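Local coordinates for protein carbamate kinase (Mycoplasma penetrans, PDB 4AXS) that probably catalyses phosphoryl transfer between ATP and carbamate, as a carbamate kinase of the amino acid kinase family, at residues 49-54 with 112-117. Sequence-based numbering, arbitrary orientation.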
ATOM      1  N   ILE A  49       3.445 -17.617  -9.964  1.00 48.65           N
ATOM      2  CA  ILE A  49       3.842 -17.737 -11.383  1.00 50.04           C
ATOM      3  C   ILE A  49       4.495 -16.475 -11.956  1.00 46.19           C
ATOM      4  O   ILE A  49       5.625 -16.517 -12.434  1.00 44.07           O
ATOM      5  CB  ILE A  49       2.655 -18.156 -12.292  1.00 51.89           C
ATOM      6  CG1 ILE A  49       2.289 -19.621 -12.062  1.00 50.80           C
ATOM      7  CG2 ILE A  49       3.005 -17.943 -13.752  1.00 52.40           C
ATOM      8  CD1 ILE A  49       3.448 -20.575 -12.310  1.00 51.32           C
ATOM      9  N   PRO A  50       3.785 -15.342 -11.902  1.00 47.78           N
ATOM     10  CA  PRO A  50       4.399 -14.102 -12.384  1.00 49.04           C
ATOM     11  C   PRO A  50       5.719 -13.806 -11.659  1.00 53.41           C
ATOM     12  O   PRO A  50       6.697 -13.372 -12.280  1.00 50.56           O
ATOM     13  CB  PRO A  50       3.360 -13.039 -12.021  1.00 48.16           C
ATOM     14  CG  PRO A  50       2.061 -13.797 -11.882  1.00 44.88           C
ATOM     15  CD  PRO A  50       2.420 -15.139 -11.383  1.00 41.21           C
ATOM     16  N   ALA A  51       5.741 -14.048 -10.351  1.00 48.39           N
ATOM     17  CA  ALA A  51       6.905 -13.709  -9.544  1.00 49.21           C
ATOM     18  C   ALA A  51       8.138 -14.480 -10.006  1.00 51.21           C
ATOM     19  O   ALA A  51       9.187 -13.887 -10.270  1.00 53.72           O
ATOM     20  CB  ALA A  51       6.626 -13.960  -8.059  1.00 46.68           C
ATOM     21  N   ALA A  52       8.016 -15.799 -10.098  1.00 45.61           N
ATOM     22  CA  ALA A  52       9.115 -16.609 -10.616  1.00 52.75           C
ATOM     23  C   ALA A  52       9.609 -16.087 -11.981  1.00 55.84           C
ATOM     24  O   ALA A  52      10.822 -15.961 -12.207  1.00 51.97           O
ATOM     25  CB  ALA A  52       8.711 -18.072 -10.696  1.00 50.42           C
ATOM     26  N   LYS A  53       8.677 -15.769 -12.880  1.00 52.01           N
ATOM     27  CA  LYS A  53       9.060 -15.169 -14.156  1.00 58.16           C
ATOM     28  C   LYS A  53       9.798 -13.840 -13.933  1.00 57.39           C
ATOM     29  O   LYS A  53      10.815 -13.576 -14.579  1.00 58.58           O
ATOM     30  CB  LYS A  53       7.856 -14.953 -15.086  1.00 54.62           C
ATOM     31  CG  LYS A  53       6.898 -16.134 -15.236  1.00 57.48           C
ATOM     32  CD  LYS A  53       7.372 -17.220 -16.197  1.00 55.37           C
ATOM     33  CE  LYS A  53       6.160 -18.022 -16.709  1.00 62.62           C
ATOM     34  NZ  LYS A  53       6.477 -19.399 -17.209  1.00 59.80           N
ATOM     35  N   ILE A  54       9.297 -13.004 -13.024  1.00 53.74           N
ATOM     36  CA  ILE A  54       9.961 -11.726 -12.748  1.00 53.44           C
ATOM     37  C   ILE A  54      11.355 -11.944 -12.165  1.00 55.70           C
ATOM     38  O   ILE A  54      12.303 -11.241 -12.516  1.00 57.73           O
ATOM     39  CB  ILE A  54       9.137 -10.820 -11.803  1.00 53.26           C
ATOM     40  CG1 ILE A  54       7.934 -10.234 -12.544  1.00 50.82           C
ATOM     41  CG2 ILE A  54       9.999  -9.686 -11.280  1.00 48.55           C
ATOM     42  CD1 ILE A  54       6.766  -9.896 -11.669  1.00 38.18           C
ATOM     43  N   LEU A 112       4.432  -8.720  -2.922  1.00 39.31           N
ATOM     44  CA  LEU A 112       5.652  -8.417  -2.175  1.00 35.41           C
ATOM     45  C   LEU A 112       6.296  -9.661  -1.577  1.00 37.30           C
ATOM     46  O   LEU A 112       7.512  -9.828  -1.638  1.00 37.44           O
ATOM     47  CB  LEU A 112       5.369  -7.421  -1.066  1.00 41.81           C
ATOM     48  CG  LEU A 112       6.548  -6.531  -0.688  1.00 44.80           C
ATOM     49  CD1 LEU A 112       7.106  -5.864  -1.942  1.00 40.68           C
ATOM     50  CD2 LEU A 112       6.093  -5.495   0.333  1.00 39.48           C
ATOM     51  N   THR A 113       5.492 -10.537  -0.990  1.00 35.56           N
ATOM     52  CA  THR A 113       6.040 -11.797  -0.510  1.00 40.10           C
ATOM     53  C   THR A 113       6.615 -12.584  -1.686  1.00 46.76           C
ATOM     54  O   THR A 113       7.817 -12.870  -1.740  1.00 45.23           O
ATOM     55  CB  THR A 113       4.975 -12.681   0.159  1.00 40.07           C
ATOM     56  OG1 THR A 113       4.447 -12.026   1.315  1.00 43.78           O
ATOM     57  CG2 THR A 113       5.582 -13.996   0.586  1.00 39.85           C
ATOM     58  N   ALA A 114       5.737 -12.909  -2.635  1.00 45.18           N
ATOM     59  CA  ALA A 114       6.049 -13.857  -3.693  1.00 40.95           C
ATOM     60  C   ALA A 114       7.298 -13.491  -4.483  1.00 47.45           C
ATOM     61  O   ALA A 114       8.151 -14.345  -4.753  1.00 50.30           O
ATOM     62  CB  ALA A 114       4.865 -14.018  -4.609  1.00 43.02           C
ATOM     63  N   ILE A 115       7.421 -12.224  -4.850  1.00 43.95           N
ATOM     64  CA  ILE A 115       8.530 -11.843  -5.710  1.00 45.93           C
ATOM     65  C   ILE A 115       9.813 -11.747  -4.895  1.00 49.25           C
ATOM     66  O   ILE A 115      10.902 -12.046  -5.389  1.00 53.09           O
ATOM     67  CB  ILE A 115       8.256 -10.537  -6.470  1.00 43.22           C
ATOM     68  CG1 ILE A 115       9.504 -10.098  -7.225  1.00 41.47           C
ATOM     69  CG2 ILE A 115       7.845  -9.441  -5.499  1.00 56.72           C
ATOM     70  CD1 ILE A 115       9.398  -8.711  -7.781  1.00 46.64           C
ATOM     71  N   SER A 116       9.678 -11.320  -3.646  1.00 50.15           N
ATOM     72  CA  SER A 116      10.784 -11.387  -2.700  1.00 47.05           C
ATOM     73  C   SER A 116      11.191 -12.854  -2.583  1.00 51.09           C
ATOM     74  O   SER A 116      12.363 -13.204  -2.738  1.00 52.89           O
ATOM     75  CB  SER A 116      10.356 -10.842  -1.329  1.00 46.20           C
ATOM     76  OG  SER A 116      10.508  -9.430  -1.239  1.00 40.13           O
ATOM     77  N   ASN A 117      10.207 -13.710  -2.327  1.00 46.88           N
ATOM     78  CA  ASN A 117      10.459 -15.131  -2.158  1.00 50.15           C
ATOM     79  C   ASN A 117      11.204 -15.740  -3.347  1.00 59.70           C
ATOM     80  O   ASN A 117      12.234 -16.395  -3.166  1.00 59.55           O
ATOM     81  CB  ASN A 117       9.155 -15.877  -1.906  1.00 44.70           C
ATOM     82  CG  ASN A 117       8.812 -15.956  -0.438  1.00 49.07           C
ATOM     83  OD1 ASN A 117       9.554 -15.455   0.410  1.00 51.25           O
ATOM     84  ND2 ASN A 117       7.686 -16.596  -0.121  1.00 42.87           N
TER
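A51 sets its methyl group directly against the backbone of helix 96-121 at A114 and I115, and this is where two helices of the amino acid kinase fold come together. The short axes of 49-54 and 112-117 pass 8.2 Å apart at 38°, a close approach that the small alanines on both helices allow. Here the fit is tight: A51 CB lies 3.7 Å from I115 CA and 3.7 Å from A114 O, while the methyls A51 CB and A114 CB meet at 3.9 Å. With the CA atoms of A51 and I115 just 4.6 Å apart, the A51 methyl sits between the two backbones. E118, one turn beyond A114, also packs on A51, and V47 adds to the cover over A114. On the side of strands 128-130 and 205-207, where I115 rests on V128 and V205, branched side chains complete the close fit. I115 sends CG1 anti to its own backbone N (chi1 173°), and that extended arm brings CD1 to 3.7 Å from I54 CG2.

On the outer flank the grip slackens. K53 takes no part and forms a salt bridge with E319, and A52, partly exposed, points its CB away from 112-117, though it still touches E118. The far side of 112-117 is instead taken up by the second subunit: T113 OG1 is hydrogen-bonded to Q134 NE2 of that subunit, and N117 OD1 accepts a hydrogen bond from the backbone N of its Y223.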